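Local coordinates for nicotinate-nucleotide pyrophosphorylase (Francisella tularensis subsp. tularensis, PDB 3TQV), which probably catalyses the conversion of quinolinate and phosphoribosyl diphosphate to nicotinate mononucleotide, carbon dioxide and diphosphate, a step in NAD biosynthesis, at residues Thr46-Met56 with Ala278-Gln286. Numbering follows the deposited sequence.
Sequences TTAFCITREEM and AIDLSLQVQ
Phe49 and Gln284 sit opposite each other as a hydrogen-bonded antiparallel pair, with Gln284 N 2.7 Å from Phe49 O and Phe49 N 2.8 Å from Gln284 O. Two residues further along, Ile51 and Ser282 repeat the pattern, and Arg53 N reaches Asp280 O at 2.9 Å just beyond the strand. On the face carrying Phe49, Ile51, Ser282 and Gln284, the residues are partly exposed, and the contacts lie toward solvent. There CB of Gln284 lies over one face of the Phe49 ring, 3.9 Å from its centroid, a CH-pi contact. With chi2 at -69°, the Gln284 chain folds back and its NE2 bonds to Ser282 OG at 2.7 Å. Arg53 bends over the same face, running alongside Ser282 without a salt bridge to Asp280.

The other face is the tight one. Ala48, Cys50, Leu281, Leu283 and Val285 share it, Leu281 and Leu283 reaching Ile114 and Glu107 of helix 100-130, and past the strand end the selenomethionine at Met56 puts its methyl CE 3.7 Å from Leu281 CD2 and also against Ile279 CG2. Glu54 closes this end: its extended chain brings OE1 2.9 Å from Asp280 N, which meets it from above the carboxylate plane.

Strand 281-285, at the chain's C-terminal end, thus returns to the alpha/beta N-terminal domain of quinolinate phosphoribosyltransferases as the outermost strand, within this chain, of its four-stranded antiparallel sheet.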
loop_
_atom_site.group_PDB
_atom_site.type_symbol
_atom_site.label_atom_id
_atom_site.label_comp_id
_atom_site.label_asym_id
_atom_site.label_seq_id
_atom_site.Cartn_x
_atom_site.Cartn_y
_atom_site.Cartn_z
ATOM N N THR B 46 -0.209 1.538 32.432
ATOM C CA THR B 46 1.189 1.867 32.267
ATOM C C THR B 46 1.357 3.026 31.299
ATOM O O THR B 46 0.456 3.839 31.108
ATOM C CB THR B 46 2.008 0.667 31.799
ATOM O OG1 THR B 46 3.380 1.051 31.702
ATOM C CG2 THR B 46 1.529 0.160 30.451
ATOM N N THR B 47 2.516 3.072 30.672
ATOM C CA THR B 47 2.935 4.220 29.909
ATOM C C THR B 47 3.632 3.709 28.662
ATOM O O THR B 47 4.066 2.561 28.616
ATOM C CB THR B 47 3.931 5.053 30.757
ATOM O OG1 THR B 47 3.523 6.432 30.796
ATOM C CG2 THR B 47 5.374 4.908 30.232
ATOM N N ALA B 48 3.747 4.548 27.644
ATOM C CA ALA B 48 4.460 4.140 26.436
ATOM C C ALA B 48 4.750 5.328 25.537
ATOM O O ALA B 48 4.269 6.429 25.775
ATOM C CB ALA B 48 3.668 3.083 25.682
ATOM N N PHE B 49 5.528 5.101 24.489
ATOM C CA PHE B 49 5.801 6.173 23.551
ATOM C C PHE B 49 6.289 5.618 22.224
ATOM O O PHE B 49 6.825 4.518 22.166
ATOM C CB PHE B 49 6.800 7.169 24.145
ATOM C CG PHE B 49 8.169 6.588 24.412
ATOM C CD1 PHE B 49 9.126 6.531 23.401
ATOM C CD2 PHE B 49 8.505 6.122 25.676
ATOM C CE1 PHE B 49 10.378 6.015 23.641
ATOM C CE2 PHE B 49 9.762 5.596 25.925
ATOM C CZ PHE B 49 10.704 5.548 24.913
ATOM N N CYS B 50 6.100 6.383 21.159
ATOM C CA CYS B 50 6.401 5.898 19.824
ATOM C C CYS B 50 7.534 6.694 19.182
ATOM O O CYS B 50 7.489 7.923 19.154
ATOM C CB CYS B 50 5.136 5.977 18.960
ATOM S SG CYS B 50 5.395 5.642 17.211
ATOM N N ILE B 51 8.546 6.008 18.661
ATOM C CA ILE B 51 9.615 6.699 17.951
ATOM C C ILE B 51 9.627 6.409 16.472
ATOM O O ILE B 51 9.212 5.341 16.045
ATOM C CB ILE B 51 11.002 6.271 18.434
ATOM C CG1 ILE B 51 10.936 4.891 19.076
ATOM C CG2 ILE B 51 11.592 7.308 19.367
ATOM C CD1 ILE B 51 12.292 4.275 19.223
ATOM N N THR B 52 10.135 7.365 15.701
ATOM C CA THR B 52 10.633 7.078 14.367
ATOM C C THR B 52 12.085 6.641 14.504
ATOM O O THR B 52 12.770 7.032 15.443
ATOM C CB THR B 52 10.660 8.309 13.478
ATOM O OG1 THR B 52 9.642 9.225 13.875
ATOM C CG2 THR B 52 10.429 7.900 12.052
ATOM N N ARG B 53 12.562 5.831 13.573
ATOM C CA ARG B 53 13.977 5.535 13.550
ATOM C C ARG B 53 14.617 6.327 12.402
ATOM O O ARG B 53 15.811 6.203 12.133
ATOM C CB ARG B 53 14.216 4.034 13.388
ATOM C CG ARG B 53 13.469 3.150 14.373
ATOM C CD ARG B 53 14.177 3.065 15.725
ATOM N NE ARG B 53 13.781 1.868 16.464
ATOM C CZ ARG B 53 14.033 1.645 17.752
ATOM N NH1 ARG B 53 14.682 2.541 18.484
ATOM N NH2 ARG B 53 13.629 0.513 18.316
ATOM N N GLU B 54 13.817 7.155 11.735
ATOM C CA GLU B 54 14.295 7.878 10.565
ATOM C C GLU B 54 13.509 9.149 10.358
ATOM O O GLU B 54 12.397 9.272 10.833
ATOM C CB GLU B 54 14.210 6.992 9.324
ATOM C CG GLU B 54 12.890 6.242 9.209
ATOM C CD GLU B 54 12.724 5.511 7.888
ATOM O OE1 GLU B 54 12.385 4.300 7.928
ATOM O OE2 GLU B 54 12.919 6.153 6.819
ATOM N N GLU B 55 14.100 10.111 9.668
ATOM C CA GLU B 55 13.424 11.380 9.414
ATOM C C GLU B 55 12.184 11.114 8.582
ATOM O O GLU B 55 12.176 10.217 7.731
ATOM C CB GLU B 55 14.357 12.344 8.688
ATOM C CG GLU B 55 13.858 13.776 8.555
ATOM C CD GLU B 55 14.911 14.673 7.915
ATOM O OE1 GLU B 55 14.695 15.143 6.779
ATOM O OE2 GLU B 55 15.963 14.888 8.554
HETATM N N MSE B 56 11.129 11.886 8.822
HETATM C CA MSE B 56 9.853 11.565 8.215
HETATM C C MSE B 56 8.873 12.711 8.288
HETATM O O MSE B 56 8.989 13.577 9.145
HETATM C CB MSE B 56 9.257 10.352 8.918
HETATM C CG MSE B 56 9.029 10.573 10.398
HETATM SE SE MSE B 56 7.135 10.577 10.871
HETATM C CE MSE B 56 6.787 8.665 10.902
ATOM N N ALA B 278 7.407 2.296 3.687
ATOM C CA ALA B 278 6.959 2.512 5.061
ATOM C C ALA B 278 8.067 3.081 5.957
ATOM O O ALA B 278 9.233 2.673 5.893
ATOM C CB ALA B 278 6.383 1.234 5.661
ATOM N N ILE B 279 7.683 4.049 6.775
ATOM C CA ILE B 279 8.565 4.597 7.779
ATOM C C ILE B 279 8.740 3.603 8.912
ATOM O O ILE B 279 7.773 2.976 9.356
ATOM C CB ILE B 279 7.994 5.900 8.368
ATOM C CG1 ILE B 279 7.877 6.969 7.270
ATOM C CG2 ILE B 279 8.836 6.362 9.545
ATOM C CD1 ILE B 279 9.053 6.988 6.264
ATOM N N ASP B 280 9.976 3.474 9.382
ATOM C CA ASP B 280 10.283 2.582 10.487
ATOM C C ASP B 280 9.956 3.207 11.851
ATOM O O ASP B 280 10.500 4.262 12.255
ATOM C CB ASP B 280 11.744 2.140 10.414
ATOM C CG ASP B 280 12.088 1.104 11.444
ATOM O OD1 ASP B 280 11.180 0.390 11.918
ATOM O OD2 ASP B 280 13.280 1.003 11.779
ATOM N N LEU B 281 9.050 2.540 12.555
ATOM C CA LEU B 281 8.505 3.043 13.797
ATOM C C LEU B 281 8.747 2.017 14.862
ATOM O O LEU B 281 9.117 0.895 14.561
ATOM C CB LEU B 281 6.999 3.261 13.659
ATOM C CG LEU B 281 6.603 4.285 12.607
ATOM C CD1 LEU B 281 5.112 4.563 12.682
ATOM C CD2 LEU B 281 7.418 5.553 12.806
ATOM N N SER B 282 8.534 2.403 16.110
ATOM C CA SER B 282 8.587 1.462 17.211
ATOM C C SER B 282 7.745 2.001 18.384
ATOM O O SER B 282 7.797 3.184 18.706
ATOM C CB SER B 282 10.046 1.213 17.606
ATOM O OG SER B 282 10.134 0.323 18.696
ATOM N N LEU B 283 6.936 1.149 18.999
ATOM C CA LEU B 283 6.254 1.551 20.222
ATOM C C LEU B 283 7.027 1.025 21.437
ATOM O O LEU B 283 7.162 -0.183 21.627
ATOM C CB LEU B 283 4.815 1.034 20.245
ATOM C CG LEU B 283 3.966 1.489 21.443
ATOM C CD1 LEU B 283 3.600 2.942 21.293
ATOM C CD2 LEU B 283 2.706 0.652 21.581
ATOM N N GLN B 284 7.558 1.922 22.248
ATOM C CA GLN B 284 8.222 1.488 23.469
ATOM C C GLN B 284 7.221 1.514 24.633
ATOM O O GLN B 284 6.724 2.575 25.036
ATOM C CB GLN B 284 9.491 2.318 23.753
ATOM C CG GLN B 284 10.526 2.286 22.615
ATOM C CD GLN B 284 11.187 0.918 22.442
ATOM O OE1 GLN B 284 11.648 0.315 23.415
ATOM N NE2 GLN B 284 11.240 0.425 21.207
ATOM N N VAL B 285 6.912 0.325 25.140
ATOM C CA VAL B 285 5.911 0.158 26.178
ATOM C C VAL B 285 6.534 -0.097 27.549
ATOM O O VAL B 285 6.964 -1.216 27.839
ATOM C CB VAL B 285 4.942 -1.005 25.834
ATOM C CG1 VAL B 285 3.967 -1.267 26.975
ATOM C CG2 VAL B 285 4.184 -0.698 24.573
ATOM N N GLN B 286 6.588 0.955 28.364
ATOM C CA GLN B 286 6.951 0.856 29.780
ATOM C C GLN B 286 7.285 2.200 30.413
ATOM O O GLN B 286 8.350 2.761 30.161
ATOM C CB GLN B 286 8.090 -0.132 30.017
ATOM C CG GLN B 286 7.628 -1.433 30.646
ATOM C CD GLN B 286 6.735 -1.198 31.844
ATOM O OE1 GLN B 286 5.823 -0.370 31.806
ATOM N NE2 GLN B 286 7.006 -1.915 32.932
#